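Local atomic coordinates of Exo-beta-1,3-glucanase (Streptomyces sp. SirexAA-E, PDB entry 4PEY), a protein that hydrolyses laminarin and laminarioligosaccharides as an exo-beta-1,3-glucanase of glycoside hydrolase family 55, releasing glucose and laminaribiose. Residues 188-193 / 528-533; 203-206 / 210-213; 214-219 / 429-434; 467-472 / 506-511. The protein carries 1 engineered substitution. All blocks are in the same frame, centred on the assembly; numbering follows the deposited sequence.

Contact 1 of 4, residues 188-193 / 528-533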
loop_
_atom_site.group_PDB
_atom_site.type_symbol
_atom_site.label_atom_id
_atom_site.label_comp_id
_atom_site.label_asym_id
_atom_site.label_seq_id
_atom_site.Cartn_x
_atom_site.Cartn_y
_atom_site.Cartn_z
ATOM N N GLY A 188 12.571 -0.866 -17.184
ATOM C CA GLY A 188 12.758 -1.092 -15.760
ATOM C C GLY A 188 13.955 -0.290 -15.290
ATOM O O GLY A 188 14.915 -0.121 -16.035
ATOM N N VAL A 189 13.899 0.209 -14.060
ATOM C CA VAL A 189 14.977 1.027 -13.511
ATOM C C VAL A 189 15.747 0.229 -12.453
ATOM O O VAL A 189 16.853 -0.241 -12.738
ATOM C CB VAL A 189 14.424 2.352 -12.950
ATOM C CG1 VAL A 189 15.528 3.185 -12.298
ATOM C CG2 VAL A 189 13.769 3.135 -14.088
ATOM N N TRP A 190 15.167 0.038 -11.263
ATOM C CA TRP A 190 15.822 -0.791 -10.237
ATOM C C TRP A 190 15.101 -2.108 -9.941
ATOM O O TRP A 190 15.755 -3.120 -9.678
ATOM C CB TRP A 190 15.969 -0.032 -8.913
ATOM C CG TRP A 190 16.821 1.206 -8.982
ATOM C CD1 TRP A 190 17.712 1.554 -9.958
ATOM C CD2 TRP A 190 16.818 2.278 -8.038
ATOM N NE1 TRP A 190 18.275 2.776 -9.669
ATOM C CE2 TRP A 190 17.746 3.239 -8.490
ATOM C CE3 TRP A 190 16.136 2.506 -6.839
ATOM C CZ2 TRP A 190 17.990 4.424 -7.800
ATOM C CZ3 TRP A 190 16.381 3.676 -6.151
ATOM C CH2 TRP A 190 17.303 4.624 -6.633
ATOM N N ASN A 191 13.767 -2.101 -9.965
ATOM C CA ASN A 191 13.018 -3.284 -9.539
ATOM C C ASN A 191 11.578 -3.245 -10.007
ATOM O O ASN A 191 10.717 -2.712 -9.306
ATOM C CB ASN A 191 13.058 -3.421 -8.009
ATOM C CG ASN A 191 12.153 -4.537 -7.484
ATOM O OD1 ASN A 191 11.829 -5.484 -8.200
ATOM N ND2 ASN A 191 11.726 -4.410 -6.227
ATOM N N MET A 192 11.300 -3.769 -11.174
ATOM C CA MET A 192 9.951 -3.942 -11.645
ATOM C C MET A 192 9.507 -5.393 -11.507
ATOM O O MET A 192 10.059 -6.273 -12.120
ATOM C CB MET A 192 9.814 -3.484 -13.106
ATOM C CG MET A 192 9.705 -1.986 -13.371
ATOM S SD MET A 192 10.861 -0.876 -12.483
ATOM C CE MET A 192 10.212 0.719 -12.972
ATOM N N THR A 193 8.549 -5.613 -10.633
ATOM C CA THR A 193 8.083 -6.956 -10.311
ATOM C C THR A 193 6.637 -7.164 -10.788
ATOM O O THR A 193 5.791 -6.255 -10.700
ATOM C CB THR A 193 8.205 -7.227 -8.783
ATOM O OG1 THR A 193 9.586 -7.211 -8.409
ATOM C CG2 THR A 193 7.600 -8.573 -8.384
ATOM N N VAL A 528 20.839 -0.113 -2.569
ATOM C CA VAL A 528 21.248 1.082 -3.300
ATOM C C VAL A 528 21.553 2.207 -2.326
ATOM O O VAL A 528 20.736 2.493 -1.438
ATOM C CB VAL A 528 20.150 1.589 -4.282
ATOM C CG1 VAL A 528 20.740 2.623 -5.227
ATOM C CG2 VAL A 528 19.497 0.445 -5.066
ATOM N N SER A 529 22.724 2.828 -2.470
ATOM C CA SER A 529 23.013 4.072 -1.767
ATOM C C SER A 529 22.580 5.243 -2.625
ATOM O O SER A 529 22.992 5.349 -3.777
ATOM C CB SER A 529 24.507 4.200 -1.445
ATOM O OG SER A 529 24.822 5.514 -1.005
ATOM N N LEU A 530 21.770 6.133 -2.061
ATOM C CA LEU A 530 21.299 7.285 -2.814
ATOM C C LEU A 530 22.337 8.412 -2.729
ATOM O O LEU A 530 22.483 9.082 -1.698
ATOM C CB LEU A 530 19.921 7.735 -2.299
ATOM C CG LEU A 530 18.873 6.606 -2.222
ATOM C CD1 LEU A 530 17.559 7.104 -1.643
ATOM C CD2 LEU A 530 18.663 5.952 -3.596
ATOM N N GLY A 531 23.086 8.595 -3.810
ATOM C CA GLY A 531 24.042 9.690 -3.890
ATOM C C GLY A 531 25.222 9.593 -2.932
ATOM O O GLY A 531 25.788 10.610 -2.529
ATOM N N GLY A 532 25.592 8.373 -2.555
ATOM C CA GLY A 532 26.738 8.160 -1.685
ATOM C C GLY A 532 26.542 8.573 -0.234
ATOM O O GLY A 532 27.514 8.714 0.512
ATOM N N LYS A 533 25.294 8.772 0.180
ATOM C CA LYS A 533 25.010 9.133 1.563
ATOM C C LYS A 533 24.911 7.858 2.396
ATOM O O LYS A 533 23.827 7.267 2.548
ATOM C CB LYS A 533 23.727 9.960 1.652
ATOM C CG LYS A 533 23.777 11.250 0.833
ATOM C CD LYS A 533 24.744 12.240 1.449
ATOM C CE LYS A 533 24.787 13.556 0.679
ATOM N NZ LYS A 533 25.820 14.453 1.263
#
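The six-membered half of the W190 indole meets V528 and L530. Its outer atom CH2 lies 3.6 Å from CD2 of L530, a methyl that approaches the ring obliquely. V528 comes from another direction, over one face of the indole, where its CG1 stands 4.2 Å from W190 CZ2. The contact is wholly apolar, and its nearest CA pair, W190 and V528, is 9.0 Å apart, too far for backbone pairing.

W190 has CG opposite its carbonyl carbon (chi1 -62°), which puts the indole where its six-membered ring meets V528 and L530. A second shell steadies it: Y497 makes an edge-to-face stack with the indole, Q173 packs against its side chain, and T552 touches both W190 and V528. L530 opens a type I' turn running to K533, with G531 and G532 at positive phi, a region favouring glycine, and G531 N is bonded to T552 OG1.

L530 also touches a glucose unit of the bound glycan, and Q173 is a substrate-binding residue. L530 thus lines the glycan pocket, with W190 and V528 packed against it, where strands from the two beta-helix domains of a family 55 glucanase converge on the substrate.

Contact 2 of 4, residues 203-206 / 210-213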
loop_
_atom_site.group_PDB
_atom_site.type_symbol
_atom_site.label_atom_id
_atom_site.label_comp_id
_atom_site.label_asym_id
_atom_site.label_seq_id
_atom_site.Cartn_x
_atom_site.Cartn_y
_atom_site.Cartn_z
ATOM N N GLN A 203 10.948 -12.752 -17.208
ATOM C CA GLN A 203 11.997 -12.718 -16.190
ATOM C C GLN A 203 13.353 -12.422 -16.812
ATOM O O GLN A 203 13.774 -13.122 -17.736
ATOM C CB GLN A 203 12.049 -14.054 -15.448
ATOM C CG GLN A 203 13.241 -14.216 -14.513
ATOM C CD GLN A 203 13.118 -13.371 -13.259
ATOM O OE1 GLN A 203 12.020 -13.168 -12.737
ATOM N NE2 GLN A 203 14.249 -12.881 -12.762
ATOM N N SER A 204 14.048 -11.403 -16.304
ATOM C CA SER A 204 15.317 -11.015 -16.917
ATOM C C SER A 204 16.318 -10.375 -15.960
ATOM O O SER A 204 17.408 -10.004 -16.389
ATOM C CB SER A 204 15.063 -10.048 -18.073
ATOM O OG SER A 204 14.558 -8.822 -17.582
ATOM N N PHE A 205 15.947 -10.229 -14.688
ATOM C CA PHE A 205 16.825 -9.623 -13.680
ATOM C C PHE A 205 18.236 -10.229 -13.773
ATOM O O PHE A 205 18.387 -11.451 -13.842
ATOM C CB PHE A 205 16.219 -9.835 -12.288
ATOM C CG PHE A 205 16.873 -9.037 -11.190
ATOM C CD1 PHE A 205 17.994 -9.523 -10.527
ATOM C CD2 PHE A 205 16.333 -7.824 -10.781
ATOM C CE1 PHE A 205 18.588 -8.788 -9.502
ATOM C CE2 PHE A 205 16.921 -7.090 -9.760
ATOM C CZ PHE A 205 18.044 -7.573 -9.115
ATOM N N PRO A 206 19.280 -9.385 -13.758
ATOM C CA PRO A 206 19.272 -7.954 -13.430
ATOM C C PRO A 206 19.059 -6.981 -14.593
ATOM O O PRO A 206 18.820 -5.800 -14.331
ATOM C CB PRO A 206 20.670 -7.743 -12.843
ATOM C CG PRO A 206 21.511 -8.709 -13.596
ATOM C CD PRO A 206 20.650 -9.921 -13.822
ATOM N N TYR A 210 13.704 -7.044 -14.295
ATOM C CA TYR A 210 12.351 -7.594 -14.303
ATOM C C TYR A 210 12.271 -8.908 -13.518
ATOM O O TYR A 210 12.932 -9.902 -13.863
ATOM C CB TYR A 210 11.883 -7.844 -15.738
ATOM C CG TYR A 210 11.696 -6.611 -16.598
ATOM C CD1 TYR A 210 11.260 -5.408 -16.059
ATOM C CD2 TYR A 210 11.944 -6.666 -17.966
ATOM C CE1 TYR A 210 11.074 -4.286 -16.870
ATOM C CE2 TYR A 210 11.766 -5.563 -18.775
ATOM C CZ TYR A 210 11.329 -4.376 -18.224
ATOM O OH TYR A 210 11.148 -3.287 -19.051
ATOM N N THR A 211 11.440 -8.907 -12.484
ATOM C CA THR A 211 11.134 -10.097 -11.700
ATOM C C THR A 211 9.721 -10.505 -12.068
ATOM O O THR A 211 8.782 -9.779 -11.771
ATOM C CB THR A 211 11.230 -9.824 -10.184
ATOM O OG1 THR A 211 12.576 -9.458 -9.854
ATOM C CG2 THR A 211 10.813 -11.053 -9.368
ATOM N N THR A 212 9.569 -11.650 -12.727
ATOM C CA THR A 212 8.284 -12.010 -13.311
ATOM C C THR A 212 7.826 -13.394 -12.875
ATOM O O THR A 212 8.489 -14.397 -13.159
ATOM C CB THR A 212 8.352 -11.956 -14.851
ATOM O OG1 THR A 212 8.780 -10.648 -15.255
ATOM C CG2 THR A 212 6.995 -12.274 -15.469
ATOM N N LEU A 213 6.682 -13.429 -12.201
ATOM C CA LEU A 213 6.046 -14.666 -11.765
ATOM C C LEU A 213 4.784 -14.895 -12.596
ATOM O O LEU A 213 3.985 -13.978 -12.780
ATOM C CB LEU A 213 5.707 -14.608 -10.273
ATOM C CG LEU A 213 6.840 -14.585 -9.237
ATOM C CD1 LEU A 213 7.713 -13.341 -9.315
ATOM C CD2 LEU A 213 6.245 -14.673 -7.852
#
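The carbonyl O of Y210 accepts two backbone N-H groups in succession, from S204 and F205, which reach it from opposite faces of its carbonyl plane. The bond from S204 N is 3.1 Å long and almost straight at 178°; F205 N is equally close to Y210 O but comes in at 145°. Two donors from adjacent residues fix the loop where it crosses the start of the strand.

Farther along, Q203 uses its side chain in place of a backbone group. Its OE1 accepts from T212 N at 2.9 Å, and the chain bends at chi2 (73°) to bring the amide back over strand residues 210-212. The other end of the same amide, NE2, bonds to D524 OD2, which T211 OG1 also reaches, so one carboxylate oxygen joins loop and strand.

S204 OG lies 3.4 Å from Y210 CB and has P208 O as its hydrogen-bond partner; T212 OG1 similarly bonds P201 O. A cis peptide precedes P206, whose CB rests over one face of the F205 ring.

The segment thus belongs to a connecting loop between parallel strands 191-198 and 210-220 of the N-terminal beta-helix, folded back on the second of them. Through Q203, T211 and F205 it meets the C-terminal domain: D524 and L526 of strand 520-529 and Q556 of strand 555-560.

Contact 3 of 4, residues 214-219 / 429-434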
loop_
_atom_site.group_PDB
_atom_site.type_symbol
_atom_site.label_atom_id
_atom_site.label_comp_id
_atom_site.label_asym_id
_atom_site.label_seq_id
_atom_site.Cartn_x
_atom_site.Cartn_y
_atom_site.Cartn_z
ATOM N N GLU A 214 4.604 -16.115 -13.097
ATOM C CA GLU A 214 3.469 -16.417 -13.968
ATOM C C GLU A 214 2.117 -16.194 -13.279
ATOM O O GLU A 214 1.167 -15.706 -13.899
ATOM C CB GLU A 214 3.576 -17.860 -14.469
ATOM C CG GLU A 214 2.442 -18.307 -15.385
ATOM C CD GLU A 214 2.597 -17.810 -16.815
ATOM O OE1 GLU A 214 3.647 -17.213 -17.131
ATOM O OE2 GLU A 214 1.664 -18.028 -17.625
ATOM N N THR A 215 2.037 -16.547 -11.999
ATOM C CA THR A 215 0.810 -16.367 -11.226
ATOM C C THR A 215 1.090 -15.779 -9.847
ATOM O O THR A 215 2.223 -15.813 -9.358
ATOM C CB THR A 215 0.045 -17.698 -11.026
ATOM O OG1 THR A 215 0.850 -18.618 -10.271
ATOM C CG2 THR A 215 -0.330 -18.320 -12.365
ATOM N N THR A 216 0.039 -15.251 -9.223
ATOM C CA THR A 216 0.083 -14.840 -7.824
ATOM C C THR A 216 -0.462 -15.996 -6.978
ATOM O O THR A 216 -1.565 -16.470 -7.244
ATOM C CB THR A 216 -0.740 -13.563 -7.594
ATOM O OG1 THR A 216 -0.375 -12.568 -8.567
ATOM C CG2 THR A 216 -0.513 -13.018 -6.184
ATOM N N PRO A 217 0.310 -16.468 -5.975
ATOM C CA PRO A 217 -0.077 -17.688 -5.244
ATOM C C PRO A 217 -1.513 -17.644 -4.735
ATOM O O PRO A 217 -2.286 -18.594 -4.919
ATOM C CB PRO A 217 0.915 -17.731 -4.077
ATOM C CG PRO A 217 2.110 -17.005 -4.575
ATOM C CD PRO A 217 1.624 -15.955 -5.543
ATOM N N VAL A 218 -1.850 -16.550 -4.067
ATOM C CA VAL A 218 -3.204 -16.275 -3.586
ATOM C C VAL A 218 -3.475 -14.787 -3.756
ATOM O O VAL A 218 -2.594 -13.982 -3.444
ATOM C CB VAL A 218 -3.387 -16.631 -2.082
ATOM C CG1 VAL A 218 -4.855 -16.557 -1.683
ATOM C CG2 VAL A 218 -2.786 -17.994 -1.740
ATOM N N SER A 219 -4.661 -14.409 -4.222
ATOM C CA SER A 219 -5.056 -13.012 -4.160
ATOM C C SER A 219 -6.563 -12.934 -3.999
ATOM O O SER A 219 -7.297 -13.869 -4.344
ATOM C CB SER A 219 -4.595 -12.226 -5.396
ATOM O OG SER A 219 -5.176 -12.723 -6.589
ATOM N N LEU A 429 1.271 -14.166 3.289
ATOM C CA LEU A 429 1.671 -13.710 1.962
ATOM C C LEU A 429 1.598 -12.190 1.918
ATOM O O LEU A 429 0.556 -11.610 2.238
ATOM C CB LEU A 429 0.764 -14.307 0.870
ATOM C CG LEU A 429 0.977 -13.739 -0.539
ATOM C CD1 LEU A 429 2.360 -14.115 -1.087
ATOM C CD2 LEU A 429 -0.125 -14.190 -1.484
ATOM N N ALA A 430 2.701 -11.558 1.525
ATOM C CA ALA A 430 2.745 -10.115 1.288
ATOM C C ALA A 430 2.972 -9.867 -0.197
ATOM O O ALA A 430 3.955 -10.343 -0.774
ATOM C CB ALA A 430 3.850 -9.449 2.120
ATOM N N THR A 431 2.045 -9.149 -0.819
ATOM C CA THR A 431 2.192 -8.743 -2.212
ATOM C C THR A 431 2.176 -7.211 -2.288
ATOM O O THR A 431 1.155 -6.577 -1.998
ATOM C CB THR A 431 1.076 -9.362 -3.105
ATOM O OG1 THR A 431 -0.218 -9.072 -2.556
ATOM C CG2 THR A 431 1.230 -10.881 -3.187
ATOM N N GLY A 432 3.310 -6.604 -2.640
ATOM C CA GLY A 432 3.393 -5.151 -2.673
ATOM C C GLY A 432 3.675 -4.551 -1.305
ATOM O O GLY A 432 2.869 -3.786 -0.769
ATOM N N LEU A 433 4.835 -4.888 -0.748
ATOM C CA LEU A 433 5.199 -4.499 0.607
ATOM C C LEU A 433 6.162 -3.306 0.601
ATOM O O LEU A 433 7.261 -3.406 0.073
ATOM C CB LEU A 433 5.829 -5.695 1.325
ATOM C CG LEU A 433 6.292 -5.571 2.776
ATOM C CD1 LEU A 433 5.107 -5.306 3.671
ATOM C CD2 LEU A 433 7.012 -6.855 3.203
ATOM N N PHE A 434 5.735 -2.179 1.169
ATOM C CA PHE A 434 6.543 -0.957 1.199
ATOM C C PHE A 434 6.726 -0.559 2.660
ATOM O O PHE A 434 5.741 -0.238 3.324
ATOM C CB PHE A 434 5.857 0.206 0.461
ATOM C CG PHE A 434 5.549 -0.035 -1.005
ATOM C CD1 PHE A 434 4.524 -0.890 -1.390
ATOM C CD2 PHE A 434 6.227 0.680 -1.993
ATOM C CE1 PHE A 434 4.218 -1.076 -2.729
ATOM C CE2 PHE A 434 5.919 0.520 -3.335
ATOM C CZ PHE A 434 4.905 -0.362 -3.710
HETATM O O HOH W 1 -2.356 -11.022 -3.100
#
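At the seam between the two beta-helix domains of the family 55 fold, T216 and V218 at a corner of the N-terminal domain face T431 and L429 at a corner of the C-terminal one. The CA atoms of V218 and L429 are 7.8 Å apart, so the two chains approach through side chains and a water rather than by strand pairing.

L429 packs its CD2 methyl against V218, 4.1 Å from CB. V218 is modelled in two conformers, so distances from it are less secure, and a closer approach of the same methyl to V218 O is doubtful.

T216 and T431 meet methyl to methyl, CG2 to CG2, at 4.1 Å. That leaves both hydroxyls for polar partners: T216 OG1 bonds D179 and S195, and T431 OG1 bonds D397. In T431 a chi1 of 53° sets OG1 between the backbone N and the carbonyl carbon, turning CG2 opposite the latter.

In the V218 conformer described here, a water donates to V218 O (3.0 Å) and also to T431 OG1 (2.9 Å), bridging the domains. G432 follows T431 with phi and psi of 83° and 63°, where a side chain would strike the preceding carbonyl O.

Around the seam, P217 and L429 pack on strand 450-458, T216 and S219 touch R178 of strand 174-178, T431 touches Y176 of that same strand, and backbone bonds tie T216 and S219 to strand 231-243.

Contact 4 of 4, residues 467-472 / 506-511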
loop_
_atom_site.group_PDB
_atom_site.type_symbol
_atom_site.label_atom_id
_atom_site.label_comp_id
_atom_site.label_asym_id
_atom_site.label_seq_id
_atom_site.Cartn_x
_atom_site.Cartn_y
_atom_site.Cartn_z
ATOM N N ALA A 467 26.980 4.157 16.099
ATOM C CA ALA A 467 26.574 3.550 17.365
ATOM C C ALA A 467 25.058 3.478 17.521
ATOM O O ALA A 467 24.535 2.558 18.159
ATOM C CB ALA A 467 27.173 4.318 18.526
ATOM N N ALA A 468 24.360 4.450 16.941
ATOM C CA ALA A 468 22.912 4.562 17.098
ATOM C C ALA A 468 22.165 3.405 16.448
ATOM O O ALA A 468 21.017 3.138 16.795
ATOM C CB ALA A 468 22.422 5.886 16.527
ATOM N N ILE A 469 22.806 2.728 15.499
ATOM C CA ILE A 469 22.155 1.601 14.838
ATOM C C ILE A 469 22.948 0.305 15.013
ATOM O O ILE A 469 22.760 -0.651 14.268
ATOM C CB ILE A 469 21.917 1.877 13.327
ATOM C CG1 ILE A 469 23.230 2.174 12.585
ATOM C CG2 ILE A 469 20.895 3.003 13.152
ATOM C CD1 ILE A 469 23.062 2.327 11.074
ATOM N N GLN A 470 23.828 0.262 16.008
ATOM C CA GLN A 470 24.574 -0.966 16.267
ATOM C C GLN A 470 23.612 -2.063 16.727
ATOM O O GLN A 470 22.751 -1.837 17.577
ATOM C CB GLN A 470 25.676 -0.741 17.303
ATOM C CG GLN A 470 26.639 -1.922 17.443
ATOM C CD GLN A 470 27.569 -2.093 16.238
ATOM O OE1 GLN A 470 27.907 -1.126 15.545
ATOM N NE2 GLN A 470 27.993 -3.328 15.994
ATOM N N ASN A 471 23.771 -3.244 16.139
ATOM C CA ASN A 471 22.859 -4.365 16.315
ATOM C C ASN A 471 23.661 -5.595 16.728
ATOM O O ASN A 471 23.930 -6.471 15.912
ATOM C CB ASN A 471 22.094 -4.600 15.006
ATOM C CG ASN A 471 21.219 -5.846 15.028
ATOM O OD1 ASN A 471 20.845 -6.354 16.087
ATOM N ND2 ASN A 471 20.888 -6.343 13.837
ATOM N N GLY A 472 24.064 -5.655 17.992
ATOM C CA GLY A 472 24.984 -6.696 18.416
ATOM C C GLY A 472 26.306 -6.488 17.694
ATOM O O GLY A 472 26.896 -5.412 17.791
ATOM N N ILE A 506 28.104 6.710 7.756
ATOM C CA ILE A 506 27.509 5.482 8.268
ATOM C C ILE A 506 27.579 4.330 7.262
ATOM O O ILE A 506 27.559 4.534 6.038
ATOM C CB ILE A 506 26.044 5.756 8.713
ATOM C CG1 ILE A 506 26.070 6.500 10.054
ATOM C CG2 ILE A 506 25.205 4.469 8.848
ATOM C CD1 ILE A 506 24.727 6.997 10.528
ATOM N N ARG A 507 27.718 3.123 7.800
ATOM C CA ARG A 507 27.654 1.886 7.035
ATOM C C ARG A 507 26.475 1.029 7.494
ATOM O O ARG A 507 26.232 0.875 8.696
ATOM C CB ARG A 507 28.954 1.093 7.185
ATOM C CG ARG A 507 30.138 1.767 6.518
ATOM C CD ARG A 507 29.911 1.893 5.017
ATOM N NE ARG A 507 31.039 2.516 4.326
ATOM C CZ ARG A 507 31.097 3.794 3.955
ATOM N NH1 ARG A 507 30.080 4.622 4.191
ATOM N NH2 ARG A 507 32.175 4.244 3.321
ATOM N N GLN A 508 25.759 0.476 6.522
ATOM C CA GLN A 508 24.657 -0.451 6.759
ATOM C C GLN A 508 25.161 -1.818 6.322
ATOM O O GLN A 508 25.507 -1.983 5.159
ATOM C CB GLN A 508 23.419 -0.029 5.959
ATOM C CG GLN A 508 22.245 -1.011 5.992
ATOM C CD GLN A 508 21.419 -0.923 7.269
ATOM O OE1 GLN A 508 21.382 0.116 7.941
ATOM N NE2 GLN A 508 20.744 -2.015 7.606
ATOM N N GLN A 509 25.254 -2.791 7.227
ATOM C CA GLN A 509 25.909 -4.044 6.845
ATOM C C GLN A 509 25.192 -4.736 5.684
ATOM O O GLN A 509 25.833 -5.243 4.759
ATOM C CB GLN A 509 26.009 -4.990 8.039
ATOM C CG GLN A 509 26.969 -6.138 7.832
ATOM C CD GLN A 509 27.535 -6.664 9.149
ATOM O OE1 GLN A 509 27.835 -5.900 10.070
ATOM N NE2 GLN A 509 27.686 -7.967 9.238
ATOM N N HIS A 510 23.863 -4.741 5.719
ATOM C CA HIS A 510 23.088 -5.396 4.670
ATOM C C HIS A 510 21.653 -4.887 4.628
ATOM O O HIS A 510 21.160 -4.285 5.589
ATOM C CB HIS A 510 23.089 -6.916 4.874
ATOM C CG HIS A 510 22.812 -7.338 6.286
ATOM N ND1 HIS A 510 23.627 -8.212 6.974
ATOM C CD2 HIS A 510 21.822 -6.991 7.145
ATOM C CE1 HIS A 510 23.142 -8.399 8.191
ATOM N NE2 HIS A 510 22.051 -7.666 8.322
ATOM N N GLY A 511 20.982 -5.124 3.507
ATOM C CA GLY A 511 19.560 -4.845 3.412
ATOM C C GLY A 511 18.735 -5.995 3.972
ATOM O O GLY A 511 17.641 -5.786 4.504
#
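I469, the residue that meets I506 and Q508, leaves a 3-10 segment at A467 and A468. A467 O accepts from Q470 N at 3.2 Å, closing a turn over A468 and I469, and A468 N is held by D465. In I469 itself CG1 sits in the crowded position between backbone N and carbonyl carbon (chi1 58°), with CD1 extended beyond it. CD1 then lies 3.8 Å from I506 CG2, the two side chains inclined to one another, and 4.2 Å from Q508 OE1, whose side chain runs at about a right angle to that of I469. W412 adds a further packing partner for I469.

Q470 bends its side chain back along its own segment: NE2 bonds to G472 O at 3.0 Å and 172°, with that oxygen in the amide plane. N471 ND2 reaches Y441 OH, and G472 turns the chain at positive phi.

Across from I469, the Q508 amide is fixed by two acceptors: NE2 bonds to H510 O at 3.1 Å, in the plane of the amide, and to Y477 O. With an alanine here, H510 O and Y477 O are likely to lose their common donor, and a gap would probably open beside I469 CD1.

The side chains of I469 and I506 lie about 9 Å from those of the substrate-binding residues R403 and Y461 respectively, near the site without forming it. The first segment belongs to an antiparallel hairpin, strand 470-471 with 474-475, and the second to strand 507-508, paired in parallel with 535-536. Q509 links the two pairs through K475, by backbone bonding and by its side-chain OE1.

Contacts 1, 3 and 4 are buried, contact 4 although its centre lies about 27 Å from the centre of the chain. Contacts 1 and 3 both bring the N-terminal beta-helix domain against the C-terminal one, yet differently: contact 1 is purely apolar beside the sugar, whereas contact 3, nearest the chain's centre, mixes methyl packing with a bridging water. Contact 2 is the local, partly exposed one and depends on backbone and amide hydrogen bonds. It shares strand 210-220 with contact 3 and touches contact 1, M192 O lying 3.0 Å from T211 N, a probable hydrogen bond. Contact 4 sets I469 against I506 and Q508, its glutamine bonds staying within each segment or going to Y477.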